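Local atomic coordinates of flagellar protein FlgA (Thermotoga maritima, PDB entry 3FRN), a protein that probably acts as a periplasmic chaperone in the assembly of the P-ring of the flagellar basal body. Residues Ser30-Met35 and Arg51-Glu56; Leu44-Leu49 and Pro62-Ile67; Arg143-Leu148 and Gly196-Ala201; Arg150-Gly155 and Lys187-Tyr192. One frame throughout, in Å; residues are numbered along the deposited sequence.

Interaction 1 of 4, residues Ser30-Met35 and Arg51-Glu56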
loop_
_atom_site.group_PDB
_atom_site.type_symbol
_atom_site.label_atom_id
_atom_site.label_comp_id
_atom_site.label_asym_id
_atom_site.label_seq_id
_atom_site.Cartn_x
_atom_site.Cartn_y
_atom_site.Cartn_z
ATOM N N SER A 30 31.837 0.065 -21.140
ATOM C CA SER A 30 32.046 0.066 -19.694
ATOM C C SER A 30 32.109 -1.351 -19.155
ATOM O O SER A 30 31.371 -2.235 -19.597
ATOM C CB SER A 30 30.955 0.844 -18.960
ATOM O OG SER A 30 31.267 0.930 -17.580
ATOM N N GLU A 31 32.991 -1.547 -18.180
ATOM C CA GLU A 31 33.297 -2.873 -17.673
ATOM C C GLU A 31 32.926 -3.012 -16.198
ATOM O O GLU A 31 33.165 -4.057 -15.590
ATOM C CB GLU A 31 34.785 -3.177 -17.888
ATOM C CG GLU A 31 35.106 -4.653 -18.103
ATOM C CD GLU A 31 34.456 -5.221 -19.352
ATOM O OE1 GLU A 31 33.561 -6.087 -19.212
ATOM O OE2 GLU A 31 34.832 -4.796 -20.468
ATOM N N LYS A 32 32.333 -1.967 -15.623
ATOM C CA LYS A 32 31.970 -2.018 -14.210
ATOM C C LYS A 32 30.601 -2.655 -13.979
ATOM O O LYS A 32 29.646 -2.413 -14.727
ATOM C CB LYS A 32 32.095 -0.647 -13.534
ATOM C CG LYS A 32 30.806 0.115 -13.316
ATOM C CD LYS A 32 30.823 0.821 -11.966
ATOM C CE LYS A 32 31.988 1.796 -11.851
ATOM N NZ LYS A 32 32.177 2.276 -10.457
ATOM N N ASN A 33 30.539 -3.488 -12.943
ATOM C CA ASN A 33 29.331 -4.214 -12.559
ATOM C C ASN A 33 28.306 -3.271 -11.939
ATOM O O ASN A 33 28.573 -2.619 -10.931
ATOM C CB ASN A 33 29.704 -5.368 -11.607
ATOM C CG ASN A 33 28.503 -5.944 -10.844
ATOM O OD1 ASN A 33 28.586 -6.173 -9.636
ATOM N ND2 ASN A 33 27.399 -6.196 -11.543
ATOM N N LEU A 34 27.139 -3.192 -12.570
ATOM C CA LEU A 34 26.069 -2.331 -12.094
ATOM C C LEU A 34 25.127 -3.115 -11.186
ATOM O O LEU A 34 24.842 -2.693 -10.065
ATOM C CB LEU A 34 25.307 -1.732 -13.281
ATOM C CG LEU A 34 24.283 -0.610 -13.083
ATOM C CD1 LEU A 34 24.932 0.633 -12.515
ATOM C CD2 LEU A 34 23.634 -0.291 -14.409
ATOM N N MET A 35 24.646 -4.253 -11.682
ATOM C CA MET A 35 23.750 -5.131 -10.928
ATOM C C MET A 35 24.113 -6.588 -11.192
ATOM O O MET A 35 24.663 -6.913 -12.246
ATOM C CB MET A 35 22.283 -4.916 -11.346
ATOM C CG MET A 35 21.709 -3.510 -11.131
ATOM S SD MET A 35 20.618 -3.304 -9.706
ATOM C CE MET A 35 19.296 -2.428 -10.505
ATOM N N ARG A 51 23.746 7.824 -9.965
ATOM C CA ARG A 51 24.517 8.929 -9.372
ATOM C C ARG A 51 25.686 8.372 -8.552
ATOM O O ARG A 51 26.745 8.987 -8.470
ATOM C CB ARG A 51 23.616 9.828 -8.503
ATOM C CG ARG A 51 24.323 11.044 -7.870
ATOM C CD ARG A 51 23.438 11.720 -6.802
ATOM N NE ARG A 51 24.150 12.790 -6.051
ATOM C CZ ARG A 51 23.664 13.402 -4.955
ATOM N NH1 ARG A 51 22.462 13.053 -4.473
ATOM N NH2 ARG A 51 24.378 14.360 -4.331
ATOM N N THR A 52 25.488 7.192 -7.963
ATOM C CA THR A 52 26.522 6.519 -7.176
ATOM C C THR A 52 27.591 5.873 -8.056
ATOM O O THR A 52 28.791 6.069 -7.830
ATOM C CB THR A 52 25.920 5.431 -6.266
ATOM O OG1 THR A 52 24.729 5.926 -5.646
ATOM C CG2 THR A 52 26.917 5.023 -5.185
ATOM N N LYS A 53 27.151 5.101 -9.047
ATOM C CA LYS A 53 28.055 4.366 -9.927
ATOM C C LYS A 53 28.761 5.286 -10.911
ATOM O O LYS A 53 29.990 5.263 -11.022
ATOM C CB LYS A 53 27.296 3.272 -10.687
ATOM C CG LYS A 53 26.653 2.216 -9.802
ATOM C CD LYS A 53 27.648 1.195 -9.283
ATOM C CE LYS A 53 26.919 -0.062 -8.805
ATOM N NZ LYS A 53 27.860 -1.001 -8.144
ATOM N N PHE A 54 27.985 6.110 -11.612
ATOM C CA PHE A 54 28.553 7.065 -12.568
ATOM C C PHE A 54 28.141 8.502 -12.245
ATOM O O PHE A 54 27.230 9.041 -12.875
ATOM C CB PHE A 54 28.129 6.711 -14.000
ATOM C CG PHE A 54 28.052 5.234 -14.263
ATOM C CD1 PHE A 54 29.200 4.507 -14.548
ATOM C CD2 PHE A 54 26.828 4.570 -14.225
ATOM C CE1 PHE A 54 29.136 3.145 -14.790
ATOM C CE2 PHE A 54 26.749 3.205 -14.462
ATOM C CZ PHE A 54 27.903 2.489 -14.748
ATOM N N PRO A 55 28.811 9.134 -11.262
ATOM C CA PRO A 55 28.487 10.511 -10.886
ATOM C C PRO A 55 28.971 11.539 -11.906
ATOM O O PRO A 55 28.601 12.711 -11.824
ATOM C CB PRO A 55 29.249 10.693 -9.573
ATOM C CG PRO A 55 30.409 9.776 -9.689
ATOM C CD PRO A 55 29.902 8.584 -10.437
ATOM N N GLU A 56 29.795 11.092 -12.849
ATOM C CA GLU A 56 30.399 11.965 -13.851
ATOM C C GLU A 56 29.502 12.174 -15.071
ATOM O O GLU A 56 29.707 13.114 -15.837
ATOM C CB GLU A 56 31.780 11.437 -14.272
ATOM C CG GLU A 56 31.826 9.949 -14.657
ATOM C CD GLU A 56 31.977 9.011 -13.462
ATOM O OE1 GLU A 56 32.443 9.460 -12.394
ATOM O OE2 GLU A 56 31.633 7.820 -13.593
#
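Leu34 and Phe54 make the apolar pairing of a contact between the end of helix 47-53 and the loop that leads into strand 35-37. The two side chains cross at about a right angle, with Leu34 CD1 3.7 Å from Phe54 CE2. The same methyl lies 3.6 Å from Lys53 CG, and one leucine branch therefore touches both the aromatic ring and the aliphatic stem of the residue before it. Lys32 supplies further hydrocarbon: it slides past Phe54 in the opposite direction and brings its CG to 3.8 Å from Phe54 CE1. Phe54 also meets Leu20, while Leu34 packs on Leu18 and Ile23, which continues the patch into strand 16-18 and neighbouring loop residues.

The polar part is slight. Lys53 bends at its second torsion (chi2 -78°), a turn that carries its ammonium group toward the backbone of the loop, where NZ gives a weak hydrogen bond to Asn33 O at 3.3 Å. Lys32 NZ stays 5.9 Å from Lys53 NZ, leaving the two like charges apart. Trimming Lys53 to an alanine would probably leave Asn33 O without this donor and open a gap beside Leu34 CD1.

The chemistry implies a junction held chiefly by hydrocarbon, with the stems of Lys32 and Lys53 adding to Leu34 and Phe54, and with a single weak polar bond, from Lys53 to the loop backbone.

Interaction 2 of 4, residues Leu44-Leu49 and Pro62-Ile67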
loop_
_atom_site.group_PDB
_atom_site.type_symbol
_atom_site.label_atom_id
_atom_site.label_comp_id
_atom_site.label_asym_id
_atom_site.label_seq_id
_atom_site.Cartn_x
_atom_site.Cartn_y
_atom_site.Cartn_z
ATOM N N LEU A 44 14.991 -2.623 -10.907
ATOM C CA LEU A 44 14.665 -1.246 -11.211
ATOM C C LEU A 44 15.936 -0.447 -11.057
ATOM O O LEU A 44 16.421 -0.289 -9.945
ATOM C CB LEU A 44 13.614 -0.747 -10.231
ATOM C CG LEU A 44 12.541 0.234 -10.676
ATOM C CD1 LEU A 44 11.594 -0.388 -11.694
ATOM C CD2 LEU A 44 11.783 0.685 -9.450
ATOM N N VAL A 45 16.505 0.015 -12.168
ATOM C CA VAL A 45 17.699 0.846 -12.108
ATOM C C VAL A 45 17.278 2.285 -11.856
ATOM O O VAL A 45 16.613 2.900 -12.691
ATOM C CB VAL A 45 18.534 0.791 -13.397
ATOM C CG1 VAL A 45 19.735 1.730 -13.285
ATOM C CG2 VAL A 45 19.004 -0.612 -13.676
ATOM N N THR A 46 17.673 2.812 -10.704
ATOM C CA THR A 46 17.280 4.154 -10.292
ATOM C C THR A 46 18.353 5.195 -10.594
ATOM O O THR A 46 19.506 4.851 -10.865
ATOM C CB THR A 46 16.999 4.190 -8.788
ATOM O OG1 THR A 46 18.162 3.738 -8.082
ATOM C CG2 THR A 46 15.825 3.291 -8.446
ATOM N N ARG A 47 17.962 6.470 -10.525
ATOM C CA ARG A 47 18.871 7.595 -10.712
ATOM C C ARG A 47 19.868 7.687 -9.571
ATOM O O ARG A 47 21.002 8.134 -9.766
ATOM C CB ARG A 47 18.095 8.911 -10.795
ATOM C CG ARG A 47 17.103 8.983 -11.927
ATOM C CD ARG A 47 17.788 8.732 -13.247
ATOM N NE ARG A 47 16.844 8.775 -14.353
ATOM C CZ ARG A 47 16.694 9.804 -15.175
ATOM N NH1 ARG A 47 15.806 9.738 -16.154
ATOM N NH2 ARG A 47 17.427 10.898 -15.016
ATOM N N ASP A 48 19.427 7.284 -8.381
ATOM C CA ASP A 48 20.283 7.263 -7.196
ATOM C C ASP A 48 21.379 6.201 -7.324
ATOM O O ASP A 48 22.485 6.385 -6.822
ATOM C CB ASP A 48 19.449 7.027 -5.936
ATOM C CG ASP A 48 20.105 7.584 -4.676
ATOM O OD1 ASP A 48 19.837 7.024 -3.590
ATOM O OD2 ASP A 48 20.872 8.577 -4.764
ATOM N N LEU A 49 21.067 5.095 -7.996
ATOM C CA LEU A 49 22.075 4.090 -8.324
ATOM C C LEU A 49 23.070 4.658 -9.332
ATOM O O LEU A 49 24.289 4.508 -9.176
ATOM C CB LEU A 49 21.427 2.819 -8.884
ATOM C CG LEU A 49 22.370 1.617 -9.011
ATOM C CD1 LEU A 49 22.871 1.180 -7.637
ATOM C CD2 LEU A 49 21.710 0.464 -9.727
ATOM N N PRO A 62 13.328 7.904 -18.928
ATOM C CA PRO A 62 12.446 7.473 -17.844
ATOM C C PRO A 62 13.129 7.568 -16.483
ATOM O O PRO A 62 14.360 7.568 -16.403
ATOM C CB PRO A 62 12.167 6.002 -18.181
ATOM C CG PRO A 62 13.312 5.586 -19.034
ATOM C CD PRO A 62 13.643 6.794 -19.844
ATOM N N GLU A 63 12.325 7.642 -15.428
ATOM C CA GLU A 63 12.827 7.760 -14.064
ATOM C C GLU A 63 13.713 6.574 -13.698
ATOM O O GLU A 63 14.800 6.740 -13.142
ATOM C CB GLU A 63 11.653 7.846 -13.089
ATOM C CG GLU A 63 12.059 8.172 -11.671
ATOM C CD GLU A 63 12.719 9.532 -11.568
ATOM O OE1 GLU A 63 12.093 10.536 -11.975
ATOM O OE2 GLU A 63 13.862 9.593 -11.076
ATOM N N ASN A 64 13.220 5.383 -14.022
ATOM C CA ASN A 64 13.903 4.132 -13.755
ATOM C C ASN A 64 13.897 3.256 -15.000
ATOM O O ASN A 64 13.037 3.406 -15.875
ATOM C CB ASN A 64 13.195 3.369 -12.630
ATOM C CG ASN A 64 12.837 4.255 -11.449
ATOM O OD1 ASN A 64 11.658 4.472 -11.158
ATOM N ND2 ASN A 64 13.852 4.779 -10.767
ATOM N N VAL A 65 14.854 2.335 -15.069
ATOM C CA VAL A 65 14.853 1.300 -16.101
ATOM C C VAL A 65 14.359 0.009 -15.465
ATOM O O VAL A 65 14.882 -0.404 -14.432
ATOM C CB VAL A 65 16.267 1.072 -16.691
ATOM C CG1 VAL A 65 16.224 0.053 -17.817
ATOM C CG2 VAL A 65 16.857 2.394 -17.190
ATOM N N ARG A 66 13.361 -0.620 -16.081
ATOM C CA ARG A 66 12.788 -1.863 -15.566
ATOM C C ARG A 66 13.306 -3.104 -16.310
ATOM O O ARG A 66 13.061 -3.273 -17.500
ATOM C CB ARG A 66 11.253 -1.799 -15.588
ATOM C CG ARG A 66 10.560 -3.105 -15.217
ATOM C CD ARG A 66 9.118 -2.859 -14.818
ATOM N NE ARG A 66 8.480 -4.048 -14.251
ATOM C CZ ARG A 66 7.257 -4.062 -13.724
ATOM N NH1 ARG A 66 6.528 -2.948 -13.678
ATOM N NH2 ARG A 66 6.764 -5.192 -13.234
ATOM N N ILE A 67 14.013 -3.964 -15.580
ATOM C CA ILE A 67 14.680 -5.135 -16.143
ATOM C C ILE A 67 14.048 -6.439 -15.656
ATOM O O ILE A 67 13.957 -6.689 -14.452
ATOM C CB ILE A 67 16.171 -5.162 -15.753
ATOM C CG1 ILE A 67 16.803 -3.785 -15.931
ATOM C CG2 ILE A 67 16.945 -6.244 -16.532
ATOM C CD1 ILE A 67 18.092 -3.673 -15.201
HETATM O O HOH W 1 14.752 7.091 -9.799
#
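Val45 and Val65 meet as an antiparallel hydrogen-bonded pair: Val45 N donates to Val65 O at 2.8 Å, and Val65 N answers to Val45 O at 3.0 Å. Their side chains share one face of the sheet, CB to CB 4.0 Å, and Val45 CG2 presses on Ile67 CD1 at 3.5 Å. On the other face Leu44 CG rests 3.8 Å from Asn64 CB.

Arg47 reaches back to the chain leading into strand 65-69. Bent at chi2, it sends NH1 to Pro62 O at 2.6 Å in an almost straight bond (178°); the oxygen lies in the guanidinium plane, yet the donor stands well above the carbonyl plane. NE adds a weak bond to Glu63 O at 3.1 Å.

Strands 42-45 and 65-69 pair antiparallel in a small mixed sheet of the FlgA N-terminal domain. In the connection between them strand 42-45 is followed, through Thr46, by helix 47-53. Thr46 is the N-cap, its chi1 of 57° setting OG1 to accept from Leu49 N.

A water joins the outer layer, donating to Glu63 OE2 at 2.9 Å and accepting weakly from Asn64 ND2 and Arg47 N. Farther out, Val45 and Val65 both lean on Ile23, Leu44 and Arg66 pack against Phe95 of strand 93-101, and the Arg66 guanidinium is engaged by Glu42 in a salt bridge.

Interaction 3 of 4, residues Arg143-Leu148 and Gly196-Ala201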
loop_
_atom_site.group_PDB
_atom_site.type_symbol
_atom_site.label_atom_id
_atom_site.label_comp_id
_atom_site.label_asym_id
_atom_site.label_seq_id
_atom_site.Cartn_x
_atom_site.Cartn_y
_atom_site.Cartn_z
ATOM N N ARG A 143 -2.644 -0.425 -6.138
ATOM C CA ARG A 143 -4.056 -0.812 -6.175
ATOM C C ARG A 143 -4.937 0.393 -6.452
ATOM O O ARG A 143 -4.499 1.528 -6.312
ATOM C CB ARG A 143 -4.465 -1.447 -4.843
ATOM C CG ARG A 143 -5.083 -2.835 -4.970
ATOM C CD ARG A 143 -4.001 -3.895 -5.127
ATOM N NE ARG A 143 -4.527 -5.209 -5.493
ATOM C CZ ARG A 143 -4.904 -5.571 -6.720
ATOM N NH1 ARG A 143 -5.361 -6.798 -6.931
ATOM N NH2 ARG A 143 -4.836 -4.721 -7.737
ATOM N N ASN A 144 -6.178 0.140 -6.853
ATOM C CA ASN A 144 -7.158 1.208 -7.011
ATOM C C ASN A 144 -7.807 1.570 -5.685
ATOM O O ASN A 144 -8.484 0.749 -5.071
ATOM C CB ASN A 144 -8.217 0.831 -8.044
ATOM C CG ASN A 144 -7.733 1.025 -9.467
ATOM O OD1 ASN A 144 -7.734 2.141 -9.991
ATOM N ND2 ASN A 144 -7.322 -0.062 -10.104
ATOM N N VAL A 145 -7.575 2.801 -5.241
ATOM C CA VAL A 145 -8.120 3.281 -3.974
ATOM C C VAL A 145 -9.146 4.402 -4.177
ATOM O O VAL A 145 -9.217 5.008 -5.243
ATOM C CB VAL A 145 -7.007 3.750 -3.000
ATOM C CG1 VAL A 145 -6.075 2.598 -2.640
ATOM C CG2 VAL A 145 -6.240 4.909 -3.588
ATOM N N VAL A 146 -9.935 4.664 -3.140
ATOM C CA VAL A 146 -10.979 5.677 -3.175
ATOM C C VAL A 146 -10.399 7.054 -2.845
ATOM O O VAL A 146 -9.828 7.261 -1.774
ATOM C CB VAL A 146 -12.137 5.304 -2.210
ATOM C CG1 VAL A 146 -13.054 6.483 -1.968
ATOM C CG2 VAL A 146 -12.926 4.125 -2.764
ATOM N N VAL A 147 -10.547 7.987 -3.783
ATOM C CA VAL A 147 -9.986 9.331 -3.656
ATOM C C VAL A 147 -11.110 10.364 -3.793
ATOM O O VAL A 147 -12.034 10.175 -4.585
ATOM C CB VAL A 147 -8.866 9.567 -4.718
ATOM C CG1 VAL A 147 -8.472 11.039 -4.824
ATOM C CG2 VAL A 147 -7.638 8.719 -4.402
ATOM N N LEU A 148 -11.032 11.441 -3.015
ATOM C CA LEU A 148 -12.047 12.503 -3.044
ATOM C C LEU A 148 -12.118 13.313 -4.343
ATOM O O LEU A 148 -11.097 13.799 -4.846
ATOM C CB LEU A 148 -11.867 13.445 -1.851
ATOM C CG LEU A 148 -12.342 12.899 -0.497
ATOM C CD1 LEU A 148 -12.190 13.958 0.568
ATOM C CD2 LEU A 148 -13.791 12.428 -0.559
ATOM N N GLY A 196 -8.720 15.277 -3.623
ATOM C CA GLY A 196 -7.430 14.627 -3.859
ATOM C C GLY A 196 -6.979 13.751 -2.703
ATOM O O GLY A 196 -6.042 12.965 -2.836
ATOM N N THR A 197 -7.651 13.892 -1.566
ATOM C CA THR A 197 -7.331 13.129 -0.372
ATOM C C THR A 197 -7.755 11.673 -0.531
ATOM O O THR A 197 -8.934 11.379 -0.750
ATOM C CB THR A 197 -7.996 13.745 0.887
ATOM O OG1 THR A 197 -7.503 15.079 1.083
ATOM C CG2 THR A 197 -7.697 12.926 2.124
ATOM N N VAL A 198 -6.769 10.781 -0.434
ATOM C CA VAL A 198 -6.988 9.335 -0.374
ATOM C C VAL A 198 -7.703 9.032 0.919
ATOM O O VAL A 198 -7.197 9.352 1.999
ATOM C CB VAL A 198 -5.661 8.553 -0.371
ATOM C CG1 VAL A 198 -5.915 7.048 -0.223
ATOM C CG2 VAL A 198 -4.860 8.853 -1.628
ATOM N N LEU A 199 -8.877 8.422 0.803
ATOM C CA LEU A 199 -9.728 8.167 1.949
ATOM C C LEU A 199 -9.146 7.004 2.715
ATOM O O LEU A 199 -8.697 6.038 2.115
ATOM C CB LEU A 199 -11.161 7.867 1.489
ATOM C CG LEU A 199 -12.256 8.782 2.045
ATOM C CD1 LEU A 199 -11.718 10.174 2.296
ATOM C CD2 LEU A 199 -13.432 8.870 1.091
ATOM N N THR A 200 -9.109 7.115 4.038
ATOM C CA THR A 200 -8.657 6.017 4.880
ATOM C C THR A 200 -9.632 5.761 6.029
ATOM O O THR A 200 -10.359 6.661 6.444
ATOM C CB THR A 200 -7.226 6.241 5.463
ATOM O OG1 THR A 200 -7.228 7.360 6.356
ATOM C CG2 THR A 200 -6.179 6.458 4.363
ATOM N N ALA A 201 -9.615 4.532 6.544
ATOM C CA ALA A 201 -10.507 4.088 7.609
ATOM C C ALA A 201 -10.587 5.031 8.817
ATOM O O ALA A 201 -11.660 5.231 9.389
ATOM C CB ALA A 201 -10.115 2.685 8.049
#
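Val198 turns its two methyls toward two different valines, because its first torsion (chi1 177°) places CG1 anti to the backbone N and CG2 anti to the carbonyl carbon. CG1 thereby meets Val145 CG2 at 4.0 Å, and CG2 meets Val147 CG2 at 3.9 Å. Leu199 holds an unusual first torsion, -122°, which drives its CD2 into the notch between Val146 and Leu148: CD2 lies 3.9 Å from Val146 CG1 and 3.9 Å from Leu148 CD2, and the two leucines cross at about a right angle.

Three backbone bonds fasten the crossing. Leu199 N reaches Val146 O at 3.0 Å, nearly in line with the C=O bond. Leu148 N binds Thr197 O at 3.1 Å, standing above that carbonyl plane, and Gly196 N donates to Leu148 O at 3.1 Å. The strand and the loop run at a steep angle, which fits a single bridge, Val147 with Val198, rather than an extended ladder. Gly196 is where the loop turns; at its backbone angles a side chain would collide with the carbonyl oxygen of the preceding residue.

The crossing lies in the SAF region of the protein. Strand 132-148 pairs there with strand 163-169, Val145 bonding to Glu166 and Val147 to Arg164 through their backbones, while Val146 and Leu199 together pack on Val184 of the short helix 181-184.

Interaction 4 of 4, residues Arg150-Gly155 and Lys187-Tyr192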
loop_
_atom_site.group_PDB
_atom_site.type_symbol
_atom_site.label_atom_id
_atom_site.label_comp_id
_atom_site.label_asym_id
_atom_site.label_seq_id
_atom_site.Cartn_x
_atom_site.Cartn_y
_atom_site.Cartn_z
ATOM N N ARG A 150 -14.257 15.962 -4.309
ATOM C CA ARG A 150 -14.577 17.294 -3.800
ATOM C C ARG A 150 -14.322 17.416 -2.301
ATOM O O ARG A 150 -14.174 16.409 -1.608
ATOM C CB ARG A 150 -16.033 17.646 -4.129
ATOM C CG ARG A 150 -17.045 16.651 -3.585
ATOM C CD ARG A 150 -18.369 16.692 -4.351
ATOM N NE ARG A 150 -19.009 18.010 -4.371
ATOM C CZ ARG A 150 -19.654 18.569 -3.346
ATOM N NH1 ARG A 150 -19.742 17.946 -2.170
ATOM N NH2 ARG A 150 -20.207 19.770 -3.495
ATOM N N ASN A 151 -14.268 18.655 -1.814
ATOM C CA ASN A 151 -14.071 18.931 -0.390
ATOM C C ASN A 151 -15.260 18.487 0.442
ATOM O O ASN A 151 -16.411 18.638 0.030
ATOM C CB ASN A 151 -13.814 20.419 -0.148
ATOM C CG ASN A 151 -12.600 20.933 -0.894
ATOM O OD1 ASN A 151 -11.879 20.168 -1.539
ATOM N ND2 ASN A 151 -12.369 22.237 -0.814
ATOM N N ILE A 152 -14.973 17.925 1.610
ATOM C CA ILE A 152 -16.011 17.451 2.514
ATOM C C ILE A 152 -15.721 17.934 3.936
ATOM O O ILE A 152 -14.573 18.227 4.272
ATOM C CB ILE A 152 -16.130 15.909 2.493
ATOM C CG1 ILE A 152 -14.824 15.267 2.970
ATOM C CG2 ILE A 152 -16.527 15.409 1.090
ATOM C CD1 ILE A 152 -14.952 13.834 3.318
ATOM N N ASN A 153 -16.762 18.018 4.759
ATOM C CA ASN A 153 -16.641 18.592 6.093
ATOM C C ASN A 153 -16.920 17.548 7.177
ATOM O O ASN A 153 -17.377 16.437 6.883
ATOM C CB ASN A 153 -17.581 19.803 6.225
ATOM C CG ASN A 153 -17.083 20.854 7.228
ATOM O OD1 ASN A 153 -16.062 20.677 7.896
ATOM N ND2 ASN A 153 -17.826 21.952 7.338
ATOM N N VAL A 154 -16.608 17.907 8.420
ATOM C CA VAL A 154 -16.930 17.096 9.587
ATOM C C VAL A 154 -18.432 16.843 9.581
ATOM O O VAL A 154 -19.224 17.777 9.467
ATOM C CB VAL A 154 -16.542 17.834 10.895
ATOM C CG1 VAL A 154 -16.897 17.014 12.126
ATOM C CG2 VAL A 154 -15.067 18.179 10.896
ATOM N N GLY A 155 -18.820 15.575 9.663
ATOM C CA GLY A 155 -20.237 15.223 9.718
ATOM C C GLY A 155 -20.902 14.954 8.380
ATOM O O GLY A 155 -22.031 14.475 8.341
ATOM N N LYS A 187 -20.799 6.333 4.948
ATOM C CA LYS A 187 -19.917 6.682 6.053
ATOM C C LYS A 187 -19.958 8.178 6.302
ATOM O O LYS A 187 -20.261 8.958 5.405
ATOM C CB LYS A 187 -18.473 6.250 5.779
ATOM C CG LYS A 187 -18.231 4.741 5.777
ATOM C CD LYS A 187 -17.834 4.225 7.143
ATOM C CE LYS A 187 -17.678 2.705 7.135
ATOM N NZ LYS A 187 -16.419 2.247 6.475
ATOM N N ILE A 188 -19.627 8.559 7.528
ATOM C CA ILE A 188 -19.662 9.944 7.968
ATOM C C ILE A 188 -18.225 10.421 8.193
ATOM O O ILE A 188 -17.475 9.799 8.932
ATOM C CB ILE A 188 -20.531 10.072 9.258
ATOM C CG1 ILE A 188 -21.996 9.772 8.923
ATOM C CG2 ILE A 188 -20.404 11.451 9.893
ATOM C CD1 ILE A 188 -22.868 9.542 10.119
ATOM N N SER A 189 -17.851 11.512 7.539
ATOM C CA SER A 189 -16.522 12.089 7.681
ATOM C C SER A 189 -16.251 12.603 9.096
ATOM O O SER A 189 -17.066 13.317 9.675
ATOM C CB SER A 189 -16.347 13.238 6.697
ATOM O OG SER A 189 -15.017 13.729 6.746
ATOM N N ARG A 190 -15.094 12.248 9.645
ATOM C CA ARG A 190 -14.695 12.753 10.953
ATOM C C ARG A 190 -13.972 14.085 10.799
ATOM O O ARG A 190 -13.677 14.758 11.787
ATOM C CB ARG A 190 -13.799 11.746 11.684
ATOM C CG ARG A 190 -14.452 10.392 11.970
ATOM C CD ARG A 190 -13.457 9.399 12.550
ATOM N NE ARG A 190 -13.505 9.378 14.008
ATOM C CZ ARG A 190 -13.915 8.338 14.730
ATOM N NH1 ARG A 190 -13.930 8.416 16.054
ATOM N NH2 ARG A 190 -14.303 7.217 14.137
ATOM N N ARG A 191 -13.669 14.461 9.559
ATOM C CA ARG A 191 -12.889 15.677 9.316
ATOM C C ARG A 191 -13.215 16.471 8.049
ATOM O O ARG A 191 -13.936 16.009 7.151
ATOM C CB ARG A 191 -11.373 15.409 9.401
ATOM C CG ARG A 191 -10.909 14.038 8.972
ATOM C CD ARG A 191 -9.491 13.795 9.465
ATOM N NE ARG A 191 -9.390 13.994 10.910
ATOM C CZ ARG A 191 -9.527 13.028 11.817
ATOM N NH1 ARG A 191 -9.762 11.775 11.441
ATOM N NH2 ARG A 191 -9.425 13.315 13.107
ATOM N N TYR A 192 -12.678 17.688 8.012
ATOM C CA TYR A 192 -12.653 18.473 6.799
ATOM C C TYR A 192 -11.484 18.008 5.933
ATOM O O TYR A 192 -10.314 18.169 6.295
ATOM C CB TYR A 192 -12.543 19.965 7.118
ATOM C CG TYR A 192 -12.324 20.833 5.898
ATOM C CD1 TYR A 192 -11.056 21.310 5.578
ATOM C CD2 TYR A 192 -13.384 21.173 5.062
ATOM C CE1 TYR A 192 -10.847 22.107 4.461
ATOM C CE2 TYR A 192 -13.188 21.964 3.939
ATOM C CZ TYR A 192 -11.918 22.429 3.647
ATOM O OH TYR A 192 -11.716 23.219 2.540
#
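Ser189 presents its side chain to Ile152 and Asn153 while tying down its own loop. With OG anti to the backbone N (chi1 -175°), the hydroxyl donates to Arg191 O at 2.6 Å, in the carbonyl plane and on a lone pair. Ser189 CB lies 3.4 Å from Asn153 O. Ile152 has CG1 between its backbone N and carbonyl carbon (chi1 62°), which swings CD1 over to Ser189 OG at 3.4 Å. An alanine in place of Ser189 would probably leave Arg191 O without this donor and the turn through Arg190 freer to shift against Val154.

Tyr192 closes the far end. Its CD2 stands 3.3 Å from Ile152 O, and its CA makes a C-H...O contact with the same oxygen at 3.2 Å. Asn153 sets its amide steeply to the ring, the planes 82° apart; its OD1 lies beside Tyr192 CB and takes a weak bond from Val154 N at 2.9 Å.

Both segments belong to the SAF region, where the short strand 188-189 pairs antiparallel with strand 204-205, while Ser189 O accepts from the loop: Gly155 N donates to it at 2.9 Å, almost straight. The backbone angles of Gly155 suit only glycine comfortably, since a CB would press on the carbonyl oxygen of Val154.

Val154 spreads its methyls over the turn, CG1 by Arg190 O and CG2 against Arg191 CA. Asn151 lies near the Tyr192 hydroxyl with its ND2, while its OD1 accepts from the backbone N of Glu195.

In the fold
From the N terminus, interaction 1 joins the loop before strand 35-37 to the end of helix 47-53 and so closes a loop of residues 36-50; interaction 2 opens inside it, at Leu44, and closes beyond it, at 62-67, so the two cross. They touch directly: Met35 packs on Val45 and Leu49, linking loop, helix and small sheet within the N-terminal domain. Only after both are closed does the chain open interaction 3, whose centre lies about 27 Å from that of interaction 2. Interaction 4 is nested within the loop closed by interaction 3; both lie within the SAF region, joining the end of strand 132-148 and the loop after it to the segments around strand 188-189.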